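Neutral ceramidase (Pseudomonas aeruginosa, PDB 2ZWS) catalyses the zinc-dependent hydrolysis of the N-acyl linkage of ceramides to sphingosine and free fatty acid, and also the reverse synthesis of ceramide. Local coordinates at residues 4-9 / 46-51; 54-59 / 396-401; 611-616 / 637-642. All coordinates share one frame; numbering follows the deposited sequence. Where two conformers were deposited one is given.

Contact 1: residues 4-9 / 46-51; sequences PYRFGL and VIEEAA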
loop_
_atom_site.group_PDB
_atom_site.type_symbol
_atom_site.label_atom_id
_atom_site.label_comp_id
_atom_site.label_asym_id
_atom_site.label_seq_id
_atom_site.Cartn_x
_atom_site.Cartn_y
_atom_site.Cartn_z
ATOM N N PRO A 4 20.848 -22.435 3.080
ATOM C CA PRO A 4 21.484 -21.200 3.564
ATOM C C PRO A 4 20.588 -20.282 4.415
ATOM O O PRO A 4 21.098 -19.528 5.255
ATOM C CB PRO A 4 21.903 -20.484 2.275
ATOM C CG PRO A 4 21.020 -21.033 1.207
ATOM C CD PRO A 4 20.656 -22.436 1.617
ATOM N N TYR A 5 19.279 -20.351 4.195
ATOM C CA TYR A 5 18.343 -19.444 4.862
ATOM C C TYR A 5 17.174 -20.214 5.423
ATOM O O TYR A 5 16.943 -21.374 5.053
ATOM C CB TYR A 5 17.821 -18.378 3.876
ATOM C CG TYR A 5 18.903 -17.510 3.294
ATOM C CD1 TYR A 5 19.299 -17.656 1.974
ATOM C CD2 TYR A 5 19.549 -16.541 4.072
ATOM C CE1 TYR A 5 20.307 -16.863 1.421
ATOM C CE2 TYR A 5 20.567 -15.761 3.539
ATOM C CZ TYR A 5 20.935 -15.922 2.212
ATOM O OH TYR A 5 21.927 -15.134 1.677
ATOM N N ARG A 6 16.446 -19.569 6.324
ATOM C CA ARG A 6 15.082 -19.973 6.608
ATOM C C ARG A 6 14.219 -18.797 6.208
ATOM O O ARG A 6 14.650 -17.638 6.316
ATOM C CB ARG A 6 14.901 -20.285 8.084
ATOM C CG ARG A 6 15.654 -21.529 8.529
ATOM C CD ARG A 6 15.526 -21.697 10.039
ATOM N NE ARG A 6 16.263 -20.674 10.791
ATOM C CZ ARG A 6 17.526 -20.798 11.192
ATOM N NH1 ARG A 6 18.220 -21.902 10.915
ATOM N NH2 ARG A 6 18.102 -19.807 11.865
ATOM N N PHE A 7 13.011 -19.060 5.740
ATOM C CA PHE A 7 12.075 -17.925 5.521
ATOM C C PHE A 7 10.692 -18.278 6.033
ATOM O O PHE A 7 10.374 -19.472 6.180
ATOM C CB PHE A 7 12.009 -17.484 4.050
ATOM C CG PHE A 7 11.611 -18.562 3.098
ATOM C CD1 PHE A 7 10.270 -18.939 2.958
ATOM C CD2 PHE A 7 12.585 -19.212 2.327
ATOM C CE1 PHE A 7 9.914 -19.958 2.065
ATOM C CE2 PHE A 7 12.225 -20.230 1.444
ATOM C CZ PHE A 7 10.899 -20.608 1.335
ATOM N N GLY A 8 9.891 -17.253 6.322
ATOM C CA GLY A 8 8.519 -17.471 6.737
ATOM C C GLY A 8 7.651 -16.479 6.022
ATOM O O GLY A 8 8.035 -15.304 5.899
ATOM N N LEU A 9 6.525 -16.961 5.493
ATOM C CA LEU A 9 5.614 -16.106 4.710
ATOM C C LEU A 9 4.292 -16.040 5.402
ATOM O O LEU A 9 3.724 -17.061 5.762
ATOM C CB LEU A 9 5.373 -16.707 3.339
ATOM C CG LEU A 9 6.633 -17.206 2.624
ATOM C CD1 LEU A 9 6.232 -17.909 1.356
ATOM C CD2 LEU A 9 7.510 -16.002 2.328
ATOM N N VAL A 46 9.687 -13.042 6.490
ATOM C CA VAL A 46 10.749 -13.142 7.489
ATOM C C VAL A 46 11.883 -13.928 6.875
ATOM O O VAL A 46 11.628 -14.998 6.310
ATOM C CB VAL A 46 10.242 -13.905 8.770
ATOM C CG1 VAL A 46 11.376 -14.083 9.746
ATOM C CG2 VAL A 46 9.132 -13.120 9.431
ATOM N N ILE A 47 13.112 -13.416 6.978
ATOM C CA ILE A 47 14.273 -14.129 6.443
ATOM C C ILE A 47 15.307 -14.273 7.534
ATOM O O ILE A 47 15.609 -13.316 8.231
ATOM C CB ILE A 47 14.917 -13.363 5.257
ATOM C CG1 ILE A 47 13.868 -13.040 4.186
ATOM C CG2 ILE A 47 16.092 -14.167 4.659
ATOM C CD1 ILE A 47 14.377 -12.043 3.156
ATOM N N GLU A 48 15.855 -15.468 7.683
ATOM C CA GLU A 48 16.879 -15.702 8.696
ATOM C C GLU A 48 18.075 -16.357 8.056
ATOM O O GLU A 48 17.936 -17.229 7.196
ATOM C CB GLU A 48 16.410 -16.687 9.755
ATOM C CG GLU A 48 15.219 -16.330 10.546
ATOM C CD GLU A 48 15.182 -17.101 11.865
ATOM O OE1 GLU A 48 15.455 -18.339 11.887
ATOM O OE2 GLU A 48 14.867 -16.467 12.888
ATOM N N GLU A 49 19.254 -15.954 8.496
ATOM C CA GLU A 49 20.466 -16.562 7.991
ATOM C C GLU A 49 20.658 -17.818 8.827
ATOM O O GLU A 49 20.610 -17.765 10.048
ATOM C CB GLU A 49 21.628 -15.583 8.166
ATOM C CG GLU A 49 22.739 -15.728 7.144
ATOM C CD GLU A 49 23.959 -14.899 7.505
ATOM O OE1 GLU A 49 23.824 -13.810 8.158
ATOM O OE2 GLU A 49 25.066 -15.349 7.128
ATOM N N ALA A 50 20.838 -18.966 8.191
ATOM C CA ALA A 50 21.070 -20.165 8.980
ATOM C C ALA A 50 22.396 -20.033 9.789
ATOM O O ALA A 50 22.588 -20.724 10.766
ATOM C CB ALA A 50 21.055 -21.412 8.086
ATOM N N ALA A 51 23.243 -19.062 9.433
ATOM C CA ALA A 51 24.649 -19.001 9.936
ATOM C C ALA A 51 25.196 -18.374 11.278
ATOM O O ALA A 51 26.042 -19.050 11.863
ATOM C CB ALA A 51 25.617 -18.674 8.765
HETATM O O HOH W 1 20.572 -20.199 12.941
#
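An antiparallel pair of neighbouring strands in the large mixed sheet of the N-terminal ceramidase domain brings R6 and E48 together both through backbone and through side chain. The strand directions differ by 167°, and the register runs from Y5 opposite E49 to G8 opposite V46. R6 and E48 form a hydrogen-bonded pair, with R6 N to E48 O at 2.9 Å and E48 N to R6 O at 2.8 Å; G8 and V46 make the next one. Beyond the strand ends, A50 N still reaches P4 O at 3.0 Å.

On the R6 and E48 face, a salt bridge reinforces this ladder. The R6 chain bends at chi3 (-70°) and turns its guanidinium back over the partner strand, where E48 OE1 takes both NE at 2.7 Å and NH2 at 3.0 Å. The oxygen lies near the guanidinium plane, yet the two planar groups are 75° apart, and NH2 meets OE1 from above the carboxylate plane. A water joins R6 NH2 to A50 O, and R55 of the next strand binds E48 OE2, which probably favours an ionised carboxylate.

On the face of Y5 and I47 the contact between side chains is apolar: Y5 CD2 rests 4.2 Å from I47 CG2, and L146 and L295 pack on both residues. Hydrogen-bonded pairs (R6/E48, G8/V46) alternate with non-hydrogen-bonded ones (Y5/E49, F7/I47), as in any regular antiparallel strand pair within a larger mixed sheet.

Contact 2: residues 54-59 / 396-401; sequences RRLVYV and QMFRIG
L56, on strand 55-59, packs against F398 of strand 396-400 where two sheets of the N-terminal domain lie against each other. The strand axes approach to 9.2 Å at an angle of 119°, a spacing that side chains bridge and backbone bonding cannot.

The L56 side chain can be followed outward. Its CB starts toward the partner strand and lies 4.1 Å from F398 CE2, already above the ring plane near that corner. CG stands beside the backbone N and anti to the carbonyl carbon (chi1 -61°), which sends the branch across the phenyl group instead of along its own strand. The two methyls then divide the work. CD2 sits over the middle of one ring face, 4.0 Å from the F398 centroid and 12° off the normal, a well-centred CH-pi contact. CD1 comes down on that same face at its CG end, 3.9 Å from F398 CG, and also touches the backbone and side chain beyond: it is 3.8 Å from R399 O and 4.0 Å from I400 CG1.

The edge of the ring has a different neighbour. V57 O lies in its plane, 3.6 Å from F398 CE2, so the rim hydrogens, rather than the pi cloud, face the carbonyl oxygen. S297 touches both L56 and F398, and M92 also packs on the phenyl group.

Shape and dispersion therefore hold this buried, apolar sheet-to-sheet contact, probably with a small electrostatic contribution where V57 O faces the ring edge.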
loop_
_atom_site.group_PDB
_atom_site.type_symbol
_atom_site.label_atom_id
_atom_site.label_comp_id
_atom_site.label_asym_id
_atom_site.label_seq_id
_atom_site.Cartn_x
_atom_site.Cartn_y
_atom_site.Cartn_z
ATOM N N ARG A 54 20.166 -13.505 13.305
ATOM C CA ARG A 54 20.162 -12.630 12.160
ATOM C C ARG A 54 18.883 -12.915 11.364
ATOM O O ARG A 54 18.782 -13.808 10.499
ATOM C CB ARG A 54 21.445 -12.571 11.355
ATOM C CG ARG A 54 22.551 -11.821 12.096
ATOM C CD ARG A 54 23.097 -10.645 11.284
ATOM N NE ARG A 54 23.910 -9.783 12.134
ATOM C CZ ARG A 54 23.636 -8.514 12.442
ATOM N NH1 ARG A 54 22.567 -7.897 11.944
ATOM N NH2 ARG A 54 24.458 -7.841 13.242
ATOM N N ARG A 55 17.876 -12.164 11.769
ATOM C CA ARG A 55 16.589 -12.188 11.141
ATOM C C ARG A 55 16.246 -10.768 10.652
ATOM O O ARG A 55 16.527 -9.786 11.341
ATOM C CB ARG A 55 15.543 -12.659 12.148
ATOM C CG ARG A 55 14.117 -12.505 11.703
ATOM C CD ARG A 55 13.136 -12.892 12.828
ATOM N NE ARG A 55 13.282 -14.290 13.251
ATOM C CZ ARG A 55 12.380 -14.951 13.975
ATOM N NH1 ARG A 55 11.251 -14.366 14.363
ATOM N NH2 ARG A 55 12.614 -16.206 14.312
ATOM N N LEU A 56 15.633 -10.712 9.471
ATOM C CA LEU A 56 15.014 -9.522 8.929
ATOM C C LEU A 56 13.551 -9.821 8.662
ATOM O O LEU A 56 13.190 -10.965 8.384
ATOM C CB LEU A 56 15.677 -9.158 7.593
ATOM C CG LEU A 56 17.184 -8.843 7.642
ATOM C CD1 LEU A 56 17.668 -8.679 6.222
ATOM C CD2 LEU A 56 17.490 -7.602 8.448
ATOM N N VAL A 57 12.713 -8.792 8.723
ATOM C CA VAL A 57 11.350 -8.943 8.212
ATOM C C VAL A 57 10.985 -7.739 7.330
ATOM O O VAL A 57 11.205 -6.567 7.689
ATOM C CB VAL A 57 10.306 -9.240 9.346
ATOM C CG1 VAL A 57 10.250 -8.119 10.378
ATOM C CG2 VAL A 57 8.928 -9.531 8.749
ATOM N N TYR A 58 10.443 -8.067 6.158
ATOM C CA TYR A 58 9.934 -7.093 5.206
ATOM C C TYR A 58 8.426 -7.315 5.058
ATOM O O TYR A 58 7.978 -8.455 4.905
ATOM C CB TYR A 58 10.629 -7.293 3.841
ATOM C CG TYR A 58 10.012 -6.512 2.727
ATOM C CD1 TYR A 58 9.010 -7.067 1.919
ATOM C CD2 TYR A 58 10.420 -5.209 2.490
ATOM C CE1 TYR A 58 8.416 -6.340 0.896
ATOM C CE2 TYR A 58 9.853 -4.455 1.447
ATOM C CZ TYR A 58 8.848 -5.028 0.669
ATOM O OH TYR A 58 8.286 -4.285 -0.347
ATOM N N VAL A 59 7.651 -6.240 5.227
ATOM C CA VAL A 59 6.200 -6.331 5.080
ATOM C C VAL A 59 5.737 -5.367 4.002
ATOM O O VAL A 59 6.059 -4.169 4.063
ATOM C CB VAL A 59 5.431 -6.031 6.436
ATOM C CG1 VAL A 59 3.950 -6.259 6.265
ATOM C CG2 VAL A 59 5.976 -6.881 7.615
ATOM N N GLN A 396 16.559 3.466 5.958
ATOM C CA GLN A 396 16.817 2.080 6.285
ATOM C C GLN A 396 17.375 1.357 5.076
ATOM O O GLN A 396 16.971 1.629 3.926
ATOM C CB GLN A 396 15.498 1.423 6.696
ATOM C CG GLN A 396 15.684 0.001 7.247
ATOM C CD GLN A 396 14.368 -0.578 7.687
ATOM O OE1 GLN A 396 13.403 -0.515 6.938
ATOM N NE2 GLN A 396 14.312 -1.128 8.918
ATOM N N MET A 397 18.265 0.401 5.353
ATOM C CA MET A 397 18.791 -0.498 4.327
ATOM C C MET A 397 18.930 -1.891 4.901
ATOM O O MET A 397 19.376 -2.057 6.046
ATOM C CB MET A 397 20.168 -0.056 3.824
ATOM C CG MET A 397 20.202 1.263 3.087
ATOM S SD MET A 397 21.857 1.787 2.586
ATOM C CE MET A 397 22.366 0.386 1.583
ATOM N N PHE A 398 18.501 -2.889 4.118
ATOM C CA PHE A 398 18.763 -4.293 4.435
ATOM C C PHE A 398 19.827 -4.789 3.467
ATOM O O PHE A 398 19.802 -4.433 2.288
ATOM C CB PHE A 398 17.537 -5.176 4.186
ATOM C CG PHE A 398 16.452 -5.068 5.229
ATOM C CD1 PHE A 398 16.612 -4.315 6.394
ATOM C CD2 PHE A 398 15.268 -5.767 5.043
ATOM C CE1 PHE A 398 15.588 -4.231 7.339
ATOM C CE2 PHE A 398 14.247 -5.709 6.000
ATOM C CZ PHE A 398 14.416 -4.953 7.145
ATOM N N ARG A 399 20.744 -5.611 3.961
ATOM C CA ARG A 399 21.597 -6.385 3.070
ATOM C C ARG A 399 21.079 -7.832 3.116
ATOM O O ARG A 399 20.905 -8.404 4.205
ATOM C CB ARG A 399 23.065 -6.358 3.517
ATOM C CG ARG A 399 23.869 -7.404 2.732
ATOM C CD ARG A 399 25.342 -7.403 3.037
ATOM N NE ARG A 399 26.005 -8.296 2.087
ATOM C CZ ARG A 399 27.282 -8.196 1.713
ATOM N NH1 ARG A 399 28.068 -7.264 2.250
ATOM N NH2 ARG A 399 27.772 -9.042 0.812
ATOM N N ILE A 400 20.812 -8.398 1.937
ATOM C CA ILE A 400 20.362 -9.776 1.829
ATOM C C ILE A 400 21.327 -10.454 0.843
ATOM O O ILE A 400 21.148 -10.348 -0.371
ATOM C CB ILE A 400 18.871 -9.867 1.345
ATOM C CG1 ILE A 400 17.934 -9.033 2.237
ATOM C CG2 ILE A 400 18.426 -11.310 1.310
ATOM C CD1 ILE A 400 16.540 -8.812 1.618
ATOM N N GLY A 401 22.396 -11.072 1.361
ATOM C CA GLY A 401 23.456 -11.570 0.473
ATOM C C GLY A 401 24.045 -10.470 -0.405
ATOM O O GLY A 401 24.438 -9.399 0.102
#

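Contact 3: residues 611-616 / 637-642; sequences GHYYIR and RSFEVL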
loop_
_atom_site.group_PDB
_atom_site.type_symbol
_atom_site.label_atom_id
_atom_site.label_comp_id
_atom_site.label_asym_id
_atom_site.label_seq_id
_atom_site.Cartn_x
_atom_site.Cartn_y
_atom_site.Cartn_z
ATOM N N GLY A 611 -24.402 -26.347 -11.110
ATOM C CA GLY A 611 -25.031 -26.808 -9.874
ATOM C C GLY A 611 -25.826 -25.722 -9.176
ATOM O O GLY A 611 -26.207 -24.730 -9.797
ATOM N N HIS A 612 -26.081 -25.922 -7.887
ATOM C CA HIS A 612 -26.878 -24.992 -7.096
ATOM C C HIS A 612 -26.034 -24.221 -6.083
ATOM O O HIS A 612 -25.143 -24.787 -5.439
ATOM C CB HIS A 612 -28.029 -25.743 -6.424
ATOM C CG HIS A 612 -29.021 -26.289 -7.408
ATOM N ND1 HIS A 612 -28.907 -27.548 -7.962
ATOM C CD2 HIS A 612 -30.111 -25.724 -7.978
ATOM C CE1 HIS A 612 -29.904 -27.744 -8.810
ATOM N NE2 HIS A 612 -30.645 -26.650 -8.843
ATOM N N TYR A 613 -26.336 -22.928 -5.962
ATOM C CA TYR A 613 -25.567 -22.005 -5.145
ATOM C C TYR A 613 -26.506 -21.085 -4.377
ATOM O O TYR A 613 -27.663 -20.905 -4.765
ATOM C CB TYR A 613 -24.688 -21.136 -6.052
ATOM C CG TYR A 613 -23.584 -21.882 -6.770
ATOM C CD1 TYR A 613 -22.285 -21.871 -6.262
ATOM C CD2 TYR A 613 -23.829 -22.581 -7.963
ATOM C CE1 TYR A 613 -21.255 -22.541 -6.900
ATOM C CE2 TYR A 613 -22.798 -23.273 -8.614
ATOM C CZ TYR A 613 -21.508 -23.243 -8.070
ATOM O OH TYR A 613 -20.468 -23.905 -8.692
ATOM N N TYR A 614 -26.014 -20.483 -3.301
ATOM C CA TYR A 614 -26.725 -19.356 -2.714
ATOM C C TYR A 614 -25.730 -18.349 -2.161
ATOM O O TYR A 614 -24.536 -18.628 -2.105
ATOM C CB TYR A 614 -27.715 -19.812 -1.641
ATOM C CG TYR A 614 -27.118 -20.430 -0.392
ATOM C CD1 TYR A 614 -26.923 -21.818 -0.290
ATOM C CD2 TYR A 614 -26.802 -19.643 0.710
ATOM C CE1 TYR A 614 -26.397 -22.383 0.870
ATOM C CE2 TYR A 614 -26.302 -20.201 1.872
ATOM C CZ TYR A 614 -26.093 -21.571 1.943
ATOM O OH TYR A 614 -25.594 -22.109 3.102
ATOM N N ILE A 615 -26.214 -17.182 -1.764
ATOM C CA ILE A 615 -25.332 -16.151 -1.222
ATOM C C ILE A 615 -25.721 -15.855 0.229
ATOM O O ILE A 615 -26.903 -15.677 0.542
ATOM C CB ILE A 615 -25.348 -14.875 -2.121
ATOM C CG1 ILE A 615 -24.677 -15.174 -3.475
ATOM C CG2 ILE A 615 -24.666 -13.681 -1.416
ATOM C CD1 ILE A 615 -24.842 -14.093 -4.531
ATOM N N ARG A 616 -24.730 -15.861 1.116
ATOM C CA ARG A 616 -24.918 -15.506 2.510
ATOM C C ARG A 616 -24.288 -14.139 2.810
ATOM O O ARG A 616 -23.167 -13.832 2.347
ATOM C CB ARG A 616 -24.315 -16.591 3.407
ATOM C CG ARG A 616 -24.553 -16.416 4.875
ATOM C CD ARG A 616 -24.297 -17.714 5.627
ATOM N NE ARG A 616 -24.443 -17.502 7.065
ATOM C CZ ARG A 616 -24.325 -18.457 7.979
ATOM N NH1 ARG A 616 -24.469 -18.163 9.262
ATOM N NH2 ARG A 616 -24.041 -19.698 7.602
ATOM N N ARG A 637 -32.319 -17.503 -1.339
ATOM C CA ARG A 637 -32.730 -18.791 -1.870
ATOM C C ARG A 637 -31.642 -19.291 -2.826
ATOM O O ARG A 637 -30.797 -18.506 -3.277
ATOM C CB ARG A 637 -34.070 -18.658 -2.595
ATOM C CG ARG A 637 -33.996 -17.843 -3.860
ATOM C CD ARG A 637 -35.376 -17.630 -4.419
ATOM N NE ARG A 637 -35.314 -16.883 -5.665
ATOM C CZ ARG A 637 -36.323 -16.174 -6.153
ATOM N NH1 ARG A 637 -37.469 -16.101 -5.490
ATOM N NH2 ARG A 637 -36.180 -15.528 -7.299
ATOM N N SER A 638 -31.638 -20.586 -3.128
ATOM C CA SER A 638 -30.683 -21.097 -4.103
ATOM C C SER A 638 -30.985 -20.654 -5.542
ATOM O O SER A 638 -32.127 -20.311 -5.883
ATOM C CB SER A 638 -30.592 -22.623 -4.030
ATOM O OG SER A 638 -31.772 -23.188 -4.565
ATOM N N PHE A 639 -29.944 -20.656 -6.374
ATOM C CA PHE A 639 -30.048 -20.458 -7.822
ATOM C C PHE A 639 -29.163 -21.492 -8.503
ATOM O O PHE A 639 -28.276 -22.067 -7.856
ATOM C CB PHE A 639 -29.658 -19.023 -8.234
ATOM C CG PHE A 639 -28.256 -18.621 -7.829
ATOM C CD1 PHE A 639 -28.019 -18.081 -6.577
ATOM C CD2 PHE A 639 -27.185 -18.786 -8.705
ATOM C CE1 PHE A 639 -26.737 -17.721 -6.186
ATOM C CE2 PHE A 639 -25.881 -18.414 -8.319
ATOM C CZ PHE A 639 -25.667 -17.875 -7.074
ATOM N N GLU A 640 -29.411 -21.736 -9.788
ATOM C CA GLU A 640 -28.665 -22.741 -10.534
ATOM C C GLU A 640 -27.695 -22.097 -11.499
ATOM O O GLU A 640 -28.054 -21.172 -12.231
ATOM C CB GLU A 640 -29.613 -23.654 -11.315
ATOM C CG GLU A 640 -28.898 -24.874 -11.915
ATOM C CD GLU A 640 -29.848 -25.887 -12.535
ATOM O OE1 GLU A 640 -31.084 -25.750 -12.387
ATOM O OE2 GLU A 640 -29.339 -26.830 -13.177
ATOM N N VAL A 641 -26.467 -22.600 -11.514
ATOM C CA VAL A 641 -25.552 -22.257 -12.588
ATOM C C VAL A 641 -25.604 -23.395 -13.604
ATOM O O VAL A 641 -25.358 -24.561 -13.256
ATOM C CB VAL A 641 -24.110 -22.014 -12.098
ATOM C CG1 VAL A 641 -23.195 -21.745 -13.284
ATOM C CG2 VAL A 641 -24.069 -20.831 -11.108
ATOM N N LEU A 642 -25.966 -23.039 -14.837
ATOM C CA LEU A 642 -26.078 -23.989 -15.951
ATOM C C LEU A 642 -24.769 -24.022 -16.744
ATOM O O LEU A 642 -24.002 -23.059 -16.716
ATOM C CB LEU A 642 -27.221 -23.571 -16.887
ATOM C CG LEU A 642 -28.596 -23.250 -16.300
ATOM C CD1 LEU A 642 -29.526 -22.681 -17.366
ATOM C CD2 LEU A 642 -29.206 -24.479 -15.662
#
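Y613 O is met by two groups of segment 637-642: F639 N donates to it at 2.8 Å, nearly along the carbonyl direction, while S638 CA adds a weaker CA-H...O contact at 3.1 Å. The return bond, Y613 N to F639 O, is also 2.8 Å, and H612 CA approaches that same F639 O. In the conformer of G611 described here, a second pair, G611 with V641, continues the antiparallel ladder.

F639 folds back over its partner strand because CG lies between the backbone N and the carbonyl carbon (chi1 58°). One ring face consequently receives Y613 CB, 3.9 Å from the centroid in a CH-pi contact offset toward the rim, and I615 CG1 meets the ring edge. On the same face of the sheet Y613 CD2 lies 3.6 Å from V641 CG2. W602 and Y534 add further aromatic contacts to Y613 and F639, and V540 packs on I615 and F639.

Segment 637-642 belongs to a region required for correct folding and localization. Its pairing with 611-616 joins the open ends of the hairpin formed by strands 611-622 and 629-642, in the beta-sandwich domain.

Overall arrangement
Contacts 1 and 2 are both buried and belong together: their centres are 10 Å apart, and strands 41-49 and 55-61 are sheet neighbours, linked by a probable backbone hydrogen bond from I47 N to L56 O (2.8 Å), by packing of V46 on V57 and by the ion pair of E48 with R55. Contact 1 acts within that sheet, so backbone bonds and a salt bridge dominate; contact 2 acts between sheets, so apolar side chains do. Contact 3 stands about 45 Å from contact 1, centre to centre, in the C-terminal domain. It repeats the antiparallel ladder but is only partly buried: aromatic residues pack on one face, and more exposed residues line the other.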